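Long-range contact in rRNA adenine N-6-methyltransferase (Saccharopolyspora erythraea, PDB 6NVM), which dimethylates a specific adenine of 23S rRNA, using S-adenosyl-L-methionine, and so lowers the affinity of ribosomes for macrolide-lincosamide-streptogramin B antibiotics: residues A230-F242 against P282-Q294. Residues are numbered along the deposited sequence; the frame is centred on the assembly and turned at random. Where two conformers were deposited one is given.
Sequences ALERYESMVELCF and PEQWLRLFERLDQ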
ATOM      1  N   ALA A 230     -14.875 -16.740   6.953  1.00 39.98           N
ATOM      2  CA  ALA A 230     -15.241 -16.333   5.601  1.00 37.74           C
ATOM      3  C   ALA A 230     -14.063 -15.665   4.904  1.00 35.82           C
ATOM      4  O   ALA A 230     -13.783 -15.952   3.734  1.00 34.65           O
ATOM      5  CB  ALA A 230     -16.452 -15.403   5.634  1.00 38.28           C
ATOM      6  N   LEU A 231     -13.351 -14.781   5.607  1.00 36.98           N
ATOM      7  CA  LEU A 231     -12.166 -14.167   5.023  1.00 36.49           C
ATOM      8  C   LEU A 231     -11.143 -15.224   4.626  1.00 39.20           C
ATOM      9  O   LEU A 231     -10.541 -15.140   3.548  1.00 38.01           O
ATOM     10  CB  LEU A 231     -11.548 -13.173   6.000  1.00 36.59           C
ATOM     11  CG  LEU A 231     -10.230 -12.552   5.533  1.00 35.48           C
ATOM     12  CD1 LEU A 231     -10.425 -11.759   4.247  1.00 35.85           C
ATOM     13  CD2 LEU A 231      -9.645 -11.665   6.621  1.00 36.85           C
ATOM     14  N   GLU A 232     -10.923 -16.222   5.486  0.62 38.74           N
ATOM     15  CA  GLU A 232      -9.981 -17.286   5.155  0.62 40.70           C
ATOM     16  C   GLU A 232     -10.429 -18.054   3.917  0.62 37.71           C
ATOM     17  O   GLU A 232      -9.601 -18.432   3.081  0.62 36.85           O
ATOM     18  CB  GLU A 232      -9.814 -18.236   6.345  0.62 46.87           C
ATOM     19  CG  GLU A 232      -9.094 -17.613   7.537  0.62 52.48           C
ATOM     20  CD  GLU A 232      -8.841 -18.599   8.667  0.62 64.46           C
ATOM     21  OE1 GLU A 232      -8.876 -19.821   8.416  0.62 69.63           O
ATOM     22  OE2 GLU A 232      -8.609 -18.149   9.808  0.62 67.78           O
ATOM     23  N   ARG A 233     -11.737 -18.298   3.781  1.00 34.23           N
ATOM     24  CA  ARG A 233     -12.232 -18.979   2.590  1.00 35.17           C
ATOM     25  C   ARG A 233     -12.021 -18.120   1.346  1.00 33.74           C
ATOM     26  O   ARG A 233     -11.693 -18.642   0.273  1.00 30.84           O
ATOM     27  CB  ARG A 233     -13.705 -19.349   2.769  1.00 37.04           C
ATOM     28  CG  ARG A 233     -13.928 -20.447   3.817  1.00 38.94           C
ATOM     29  CD  ARG A 233     -15.320 -21.063   3.735  1.00 40.49           C
ATOM     30  NE  ARG A 233     -16.377 -20.066   3.896  1.00 38.55           N
ATOM     31  CZ  ARG A 233     -16.830 -19.622   5.065  1.00 41.42           C
ATOM     32  NH1 ARG A 233     -16.328 -20.080   6.206  1.00 41.03           N
ATOM     33  NH2 ARG A 233     -17.792 -18.710   5.095  1.00 42.79           N
ATOM     34  N   TYR A 234     -12.185 -16.801   1.475  1.00 34.04           N
ATOM     35  CA  TYR A 234     -11.882 -15.897   0.368  1.00 34.54           C
ATOM     36  C   TYR A 234     -10.412 -15.987  -0.020  1.00 36.06           C
ATOM     37  O   TYR A 234     -10.075 -16.096  -1.205  1.00 34.03           O
ATOM     38  CB  TYR A 234     -12.246 -14.464   0.755  1.00 32.36           C
ATOM     39  CG  TYR A 234     -11.760 -13.405  -0.212  1.00 31.75           C
ATOM     40  CD1 TYR A 234     -12.509 -13.057  -1.327  1.00 28.41           C
ATOM     41  CD2 TYR A 234     -10.554 -12.746  -0.002  1.00 30.27           C
ATOM     42  CE1 TYR A 234     -12.072 -12.078  -2.210  1.00 27.66           C
ATOM     43  CE2 TYR A 234     -10.108 -11.771  -0.878  1.00 30.07           C
ATOM     44  CZ  TYR A 234     -10.870 -11.439  -1.977  1.00 27.06           C
ATOM     45  OH  TYR A 234     -10.430 -10.468  -2.846  1.00 30.16           O
ATOM     46  N   GLU A 235      -9.521 -15.912   0.971  0.69 36.07           N
ATOM     47  CA  GLU A 235      -8.090 -15.981   0.692  0.69 38.33           C
ATOM     48  C   GLU A 235      -7.725 -17.295   0.013  0.69 39.77           C
ATOM     49  O   GLU A 235      -6.889 -17.321  -0.899  0.69 40.50           O
ATOM     50  CB  GLU A 235      -7.304 -15.797   1.993  0.69 38.45           C
ATOM     51  CG  GLU A 235      -7.442 -14.391   2.581  0.69 36.72           C
ATOM     52  CD  GLU A 235      -7.056 -14.304   4.052  0.69 39.37           C
ATOM     53  OE1 GLU A 235      -6.973 -15.357   4.726  0.69 42.10           O
ATOM     54  OE2 GLU A 235      -6.846 -13.172   4.541  0.69 40.22           O
ATOM     55  N   SER A 236      -8.353 -18.394   0.431  0.69 39.55           N
ATOM     56  CA  SER A 236      -8.089 -19.682  -0.200  0.69 41.09           C
ATOM     57  C   SER A 236      -8.542 -19.688  -1.656  0.69 39.75           C
ATOM     58  O   SER A 236      -7.873 -20.271  -2.517  0.69 39.61           O
ATOM     59  CB  SER A 236      -8.779 -20.795   0.586  0.69 44.37           C
ATOM     60  OG  SER A 236      -8.570 -22.053  -0.026  0.69 48.31           O
ATOM     61  N   MET A 237      -9.677 -19.051  -1.951  0.69 38.34           N
ATOM     62  CA  MET A 237     -10.156 -18.982  -3.328  0.69 38.10           C
ATOM     63  C   MET A 237      -9.202 -18.180  -4.205  0.69 38.24           C
ATOM     64  O   MET A 237      -8.908 -18.578  -5.339  0.69 37.93           O
ATOM     65  CB  MET A 237     -11.555 -18.363  -3.367  0.69 36.12           C
ATOM     66  CG  MET A 237     -12.116 -18.127  -4.778  0.69 36.75           C
ATOM     67  SD  MET A 237     -13.393 -16.858  -4.831  0.69 35.07           S
ATOM     68  CE  MET A 237     -12.429 -15.378  -4.489  0.69 35.10           C
ATOM     69  N   VAL A 238      -8.730 -17.034  -3.710  1.00 37.27           N
ATOM     70  CA  VAL A 238      -7.818 -16.204  -4.491  1.00 38.10           C
ATOM     71  C   VAL A 238      -6.516 -16.948  -4.743  1.00 42.44           C
ATOM     72  O   VAL A 238      -6.012 -16.984  -5.872  1.00 46.25           O
ATOM     73  CB  VAL A 238      -7.580 -14.860  -3.779  1.00 36.47           C
ATOM     74  CG1 VAL A 238      -6.524 -14.044  -4.510  1.00 39.36           C
ATOM     75  CG2 VAL A 238      -8.888 -14.075  -3.696  1.00 35.23           C
ATOM     76  N   GLU A 239      -5.955 -17.555  -3.694  1.00 41.84           N
ATOM     77  CA  GLU A 239      -4.756 -18.373  -3.853  1.00 47.25           C
ATOM     78  C   GLU A 239      -4.958 -19.429  -4.932  1.00 47.58           C
ATOM     79  O   GLU A 239      -4.134 -19.576  -5.839  1.00 50.07           O
ATOM     80  CB  GLU A 239      -4.394 -19.041  -2.525  1.00 55.80           C
ATOM     81  CG  GLU A 239      -3.882 -18.091  -1.457  1.00 65.37           C
ATOM     82  CD  GLU A 239      -2.442 -17.666  -1.686  1.00 73.48           C
ATOM     83  OE1 GLU A 239      -1.906 -17.910  -2.789  1.00 76.36           O
ATOM     84  OE2 GLU A 239      -1.842 -17.089  -0.754  1.00 75.69           O
ATOM     85  N   LEU A 240      -6.062 -20.170  -4.842  1.00 43.35           N
ATOM     86  CA  LEU A 240      -6.325 -21.252  -5.784  1.00 42.43           C
ATOM     87  C   LEU A 240      -6.307 -20.758  -7.226  1.00 41.04           C
ATOM     88  O   LEU A 240      -5.742 -21.413  -8.108  1.00 40.52           O
ATOM     89  CB  LEU A 240      -7.673 -21.897  -5.456  1.00 44.80           C
ATOM     90  CG  LEU A 240      -8.222 -22.909  -6.460  1.00 50.50           C
ATOM     91  CD1 LEU A 240      -7.259 -24.073  -6.634  1.00 55.25           C
ATOM     92  CD2 LEU A 240      -9.590 -23.392  -6.000  1.00 51.02           C
ATOM     93  N   CYS A 241      -6.923 -19.607  -7.486  1.00 41.83           N
ATOM     94  CA  CYS A 241      -7.058 -19.133  -8.858  1.00 43.47           C
ATOM     95  C   CYS A 241      -5.762 -18.548  -9.403  1.00 46.77           C
ATOM     96  O   CYS A 241      -5.515 -18.632 -10.610  1.00 48.99           O
ATOM     97  CB  CYS A 241      -8.172 -18.088  -8.945  1.00 40.43           C
ATOM     98  SG  CYS A 241      -9.825 -18.755  -8.655  1.00 38.07           S
ATOM     99  N   PHE A 242      -4.927 -17.958  -8.546  1.00 47.98           N
ATOM    100  CA  PHE A 242      -3.687 -17.358  -9.015  1.00 52.70           C
ATOM    101  C   PHE A 242      -2.609 -18.390  -9.333  1.00 59.05           C
ATOM    102  O   PHE A 242      -1.608 -18.033  -9.962  1.00 64.24           O
ATOM    103  CB  PHE A 242      -3.168 -16.347  -7.986  1.00 48.30           C
ATOM    104  CG  PHE A 242      -3.649 -14.939  -8.231  1.00 43.60           C
ATOM    105  CD1 PHE A 242      -4.858 -14.500  -7.709  1.00 40.33           C
ATOM    106  CD2 PHE A 242      -2.900 -14.063  -9.006  1.00 42.91           C
ATOM    107  CE1 PHE A 242      -5.308 -13.210  -7.941  1.00 37.94           C
ATOM    108  CE2 PHE A 242      -3.340 -12.766  -9.241  1.00 40.94           C
ATOM    109  CZ  PHE A 242      -4.547 -12.339  -8.712  1.00 39.52           C
ATOM    110  N   PRO A 282     -10.995  -6.379  -8.234  1.00 33.50           N
ATOM    111  CA  PRO A 282     -11.346  -6.737  -6.848  1.00 30.68           C
ATOM    112  C   PRO A 282     -12.841  -6.840  -6.607  1.00 28.89           C
ATOM    113  O   PRO A 282     -13.286  -7.736  -5.879  1.00 32.41           O
ATOM    114  CB  PRO A 282     -10.708  -5.602  -6.034  1.00 30.04           C
ATOM    115  CG  PRO A 282      -9.558  -5.166  -6.859  1.00 32.33           C
ATOM    116  CD  PRO A 282     -10.007  -5.287  -8.286  1.00 32.32           C
ATOM    117  N   GLU A 283     -13.639  -5.943  -7.187  1.00 31.85           N
ATOM    118  CA  GLU A 283     -15.078  -6.034  -6.980  1.00 35.75           C
ATOM    119  C   GLU A 283     -15.639  -7.314  -7.589  1.00 33.02           C
ATOM    120  O   GLU A 283     -16.626  -7.857  -7.089  1.00 31.81           O
ATOM    121  CB  GLU A 283     -15.783  -4.802  -7.554  1.00 38.96           C
ATOM    122  CG  GLU A 283     -15.492  -4.522  -9.019  1.00 44.89           C
ATOM    123  CD  GLU A 283     -14.304  -3.593  -9.218  1.00 49.91           C
ATOM    124  OE1 GLU A 283     -13.465  -3.463  -8.291  1.00 45.07           O
ATOM    125  OE2 GLU A 283     -14.216  -2.988 -10.312  1.00 55.33           O
ATOM    126  N   GLN A 284     -15.012  -7.812  -8.656  1.00 31.75           N
ATOM    127  CA  GLN A 284     -15.433  -9.081  -9.246  1.00 27.38           C
ATOM    128  C   GLN A 284     -15.031 -10.261  -8.366  1.00 27.33           C
ATOM    129  O   GLN A 284     -15.803 -11.211  -8.208  1.00 28.75           O
ATOM    130  CB  GLN A 284     -14.849  -9.212 -10.650  1.00 29.91           C
ATOM    131  CG  GLN A 284     -15.454  -8.204 -11.617  1.00 32.40           C
ATOM    132  CD  GLN A 284     -14.803  -8.217 -12.978  1.00 35.93           C
ATOM    133  OE1 GLN A 284     -13.593  -8.059 -13.098  1.00 36.94           O
ATOM    134  NE2 GLN A 284     -15.609  -8.407 -14.016  1.00 40.70           N
ATOM    135  N   TRP A 285     -13.834 -10.215  -7.773  1.00 26.62           N
ATOM    136  CA  TRP A 285     -13.424 -11.275  -6.858  1.00 26.96           C
ATOM    137  C   TRP A 285     -14.385 -11.394  -5.680  1.00 28.80           C
ATOM    138  O   TRP A 285     -14.720 -12.504  -5.251  1.00 31.62           O
ATOM    139  CB  TRP A 285     -12.007 -11.015  -6.353  1.00 29.74           C
ATOM    140  CG  TRP A 285     -10.916 -11.278  -7.350  1.00 27.79           C
ATOM    141  CD1 TRP A 285     -10.094 -10.354  -7.925  1.00 29.16           C
ATOM    142  CD2 TRP A 285     -10.510 -12.552  -7.867  1.00 29.22           C
ATOM    143  NE1 TRP A 285      -9.206 -10.971  -8.771  1.00 33.69           N
ATOM    144  CE2 TRP A 285      -9.442 -12.320  -8.756  1.00 34.99           C
ATOM    145  CE3 TRP A 285     -10.952 -13.863  -7.672  1.00 32.85           C
ATOM    146  CZ2 TRP A 285      -8.811 -13.350  -9.451  1.00 38.06           C
ATOM    147  CZ3 TRP A 285     -10.319 -14.887  -8.362  1.00 38.77           C
ATOM    148  CH2 TRP A 285      -9.263 -14.622  -9.240  1.00 40.23           C
ATOM    149  N   LEU A 286     -14.829 -10.258  -5.136  1.00 31.15           N
ATOM    150  CA  LEU A 286     -15.775 -10.287  -4.021  1.00 33.32           C
ATOM    151  C   LEU A 286     -17.101 -10.913  -4.438  1.00 30.46           C
ATOM    152  O   LEU A 286     -17.671 -11.735  -3.711  1.00 30.02           O
ATOM    153  CB  LEU A 286     -16.008  -8.873  -3.494  1.00 33.90           C
ATOM    154  CG  LEU A 286     -14.835  -8.176  -2.816  1.00 37.66           C
ATOM    155  CD1 LEU A 286     -15.200  -6.714  -2.531  1.00 36.52           C
ATOM    156  CD2 LEU A 286     -14.478  -8.908  -1.546  1.00 37.44           C
ATOM    157  N   ARG A 287     -17.622 -10.516  -5.597  1.00 30.29           N
ATOM    158  CA  ARG A 287     -18.871 -11.096  -6.082  1.00 31.63           C
ATOM    159  C   ARG A 287     -18.709 -12.584  -6.368  1.00 32.44           C
ATOM    160  O   ARG A 287     -19.600 -13.385  -6.060  1.00 30.91           O
ATOM    161  CB  ARG A 287     -19.338 -10.360  -7.338  1.00 32.16           C
ATOM    162  CG  ARG A 287     -19.972  -8.997  -7.061  1.00 36.18           C
ATOM    163  CD  ARG A 287     -20.986  -8.630  -8.148  1.00 42.95           C
ATOM    164  NE  ARG A 287     -20.368  -8.581  -9.470  1.00 46.95           N
ATOM    165  CZ  ARG A 287     -19.709  -7.532  -9.950  1.00 49.61           C
ATOM    166  NH1 ARG A 287     -19.578  -6.430  -9.221  1.00 50.48           N
ATOM    167  NH2 ARG A 287     -19.178  -7.583 -11.163  1.00 50.75           N
ATOM    168  N   LEU A 288     -17.582 -12.969  -6.965  1.00 29.32           N
ATOM    169  CA  LEU A 288     -17.313 -14.380  -7.218  1.00 29.59           C
ATOM    170  C   LEU A 288     -17.369 -15.180  -5.923  1.00 31.81           C
ATOM    171  O   LEU A 288     -17.997 -16.243  -5.859  1.00 30.62           O
ATOM    172  CB  LEU A 288     -15.948 -14.530  -7.895  1.00 31.87           C
ATOM    173  CG  LEU A 288     -15.540 -15.905  -8.430  1.00 39.86           C
ATOM    174  CD1 LEU A 288     -16.381 -16.272  -9.649  1.00 41.63           C
ATOM    175  CD2 LEU A 288     -14.050 -15.916  -8.774  1.00 44.42           C
ATOM    176  N   PHE A 289     -16.711 -14.676  -4.874  1.00 30.27           N
ATOM    177  CA  PHE A 289     -16.689 -15.391  -3.603  1.00 29.72           C
ATOM    178  C   PHE A 289     -18.072 -15.421  -2.973  1.00 31.42           C
ATOM    179  O   PHE A 289     -18.488 -16.444  -2.421  1.00 33.91           O
ATOM    180  CB  PHE A 289     -15.687 -14.744  -2.645  1.00 29.99           C
ATOM    181  CG  PHE A 289     -15.701 -15.359  -1.273  1.00 30.75           C
ATOM    182  CD1 PHE A 289     -15.187 -16.627  -1.070  1.00 31.38           C
ATOM    183  CD2 PHE A 289     -16.252 -14.681  -0.197  1.00 29.51           C
ATOM    184  CE1 PHE A 289     -15.212 -17.208   0.181  1.00 34.10           C
ATOM    185  CE2 PHE A 289     -16.281 -15.258   1.062  1.00 32.28           C
ATOM    186  CZ  PHE A 289     -15.762 -16.524   1.249  1.00 34.40           C
ATOM    187  N   GLU A 290     -18.791 -14.300  -3.045  1.00 31.94           N
ATOM    188  CA  GLU A 290     -20.138 -14.225  -2.493  1.00 36.78           C
ATOM    189  C   GLU A 290     -20.998 -15.381  -2.985  1.00 37.80           C
ATOM    190  O   GLU A 290     -21.637 -16.078  -2.193  1.00 40.30           O
ATOM    191  CB  GLU A 290     -20.755 -12.882  -2.876  1.00 39.81           C
ATOM    192  CG  GLU A 290     -22.174 -12.657  -2.391  1.00 45.82           C
ATOM    193  CD  GLU A 290     -22.713 -11.299  -2.819  1.00 49.16           C
ATOM    194  OE1 GLU A 290     -22.478 -10.896  -3.986  1.00 47.03           O
ATOM    195  OE2 GLU A 290     -23.357 -10.632  -1.984  1.00 50.41           O
ATOM    196  N   ARG A 291     -21.022 -15.600  -4.300  1.00 33.91           N
ATOM    197  CA  ARG A 291     -21.860 -16.661  -4.845  1.00 35.02           C
ATOM    198  C   ARG A 291     -21.275 -18.035  -4.553  1.00 37.82           C
ATOM    199  O   ARG A 291     -22.016 -18.984  -4.269  1.00 39.64           O
ATOM    200  CB  ARG A 291     -22.048 -16.465  -6.352  1.00 37.33           C
ATOM    201  CG  ARG A 291     -22.957 -17.507  -7.006  1.00 42.05           C
ATOM    202  CD  ARG A 291     -24.345 -17.549  -6.355  1.00 46.72           C
ATOM    203  NE  ARG A 291     -25.200 -18.566  -6.963  1.00 51.31           N
ATOM    204  CZ  ARG A 291     -25.178 -19.857  -6.640  1.00 56.85           C
ATOM    205  NH1 ARG A 291     -24.342 -20.304  -5.709  1.00 57.24           N
ATOM    206  NH2 ARG A 291     -25.994 -20.706  -7.252  1.00 60.39           N
ATOM    207  N   LEU A 292     -19.948 -18.171  -4.619  1.00 34.38           N
ATOM    208  CA  LEU A 292     -19.348 -19.469  -4.337  1.00 36.60           C
ATOM    209  C   LEU A 292     -19.557 -19.885  -2.891  1.00 38.75           C
ATOM    210  O   LEU A 292     -19.696 -21.079  -2.606  1.00 37.87           O
ATOM    211  CB  LEU A 292     -17.855 -19.451  -4.649  1.00 36.45           C
ATOM    212  CG  LEU A 292     -17.480 -19.498  -6.129  1.00 39.47           C
ATOM    213  CD1 LEU A 292     -15.989 -19.407  -6.261  1.00 42.95           C
ATOM    214  CD2 LEU A 292     -17.993 -20.770  -6.793  1.00 38.43           C
ATOM    215  N   ASP A 293     -19.588 -18.925  -1.972  1.00 40.60           N
ATOM    216  CA  ASP A 293     -19.631 -19.232  -0.550  1.00 44.02           C
ATOM    217  C   ASP A 293     -21.036 -19.533  -0.045  1.00 54.02           C
ATOM    218  O   ASP A 293     -21.209 -19.731   1.164  1.00 55.44           O
ATOM    219  CB  ASP A 293     -19.033 -18.075   0.248  1.00 38.44           C
ATOM    220  CG  ASP A 293     -18.525 -18.508   1.605  1.00 39.38           C
ATOM    221  OD1 ASP A 293     -17.867 -19.568   1.680  1.00 40.72           O
ATOM    222  OD2 ASP A 293     -18.755 -17.772   2.589  1.00 40.33           O
ATOM    223  N   GLN A 294     -22.033 -19.567  -0.924  1.00 59.23           N
ATOM    224  CA  GLN A 294     -23.389 -19.919  -0.518  1.00 68.97           C
ATOM    225  C   GLN A 294     -23.551 -21.431  -0.413  1.00 76.38           C
ATOM    226  O   GLN A 294     -23.289 -22.159  -1.371  1.00 80.48           O
ATOM    227  CB  GLN A 294     -24.411 -19.349  -1.500  1.00 68.90           C
ATOM    228  CG  GLN A 294     -24.522 -17.836  -1.475  1.00 67.43           C
ATOM    229  CD  GLN A 294     -25.636 -17.324  -2.369  1.00 67.79           C
ATOM    230  OE1 GLN A 294     -26.377 -18.107  -2.969  1.00 67.51           O
ATOM    231  NE2 GLN A 294     -25.759 -16.003  -2.467  1.00 67.19           N
TER
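R233 NE donates a hydrogen bond to D293 OD1 (2.7 Å), while R233 NH2 reaches D293 OD2 at 2.8 Å in a nearly straight bond (175°). Guanidinium and carboxylate lie almost coplanar, and both oxygens use their syn lone pairs, a side-on two-pronged salt bridge that fixes the rotation of both groups. Arginine suits this more exposed end because the base of its side chain also packs: R233 CB lies 3.7 Å from F289 CE1. F289 is flat enough to slip between Y234 and D293: Y234 CB stands 3.9 Å above the ring centre, and D293 CB lies over the rim of the opposite face. The Y234 ring turns its edge to F289 in a T-shaped pair, while its hydroxyl is hydrogen-bonded to V186 O. Helices 228-243 and 282-292 belong to the helical C-terminal domain, beside the Rossmann-like methyltransferase domain, and their short segments cross at 114° with knobs-into-holes packing. M237, unbranched and flexible, in the conformer given here bends at chi3 (69°) to fill the hole among W285, L288, F289 and L292; there SD meets the F289 ring edge, a Met-aromatic contact. The broad W285 indole touches M237, C241 and F242, with C241 CB 3.6 Å from W285 CH2, and I249 packs against both C241 and W285.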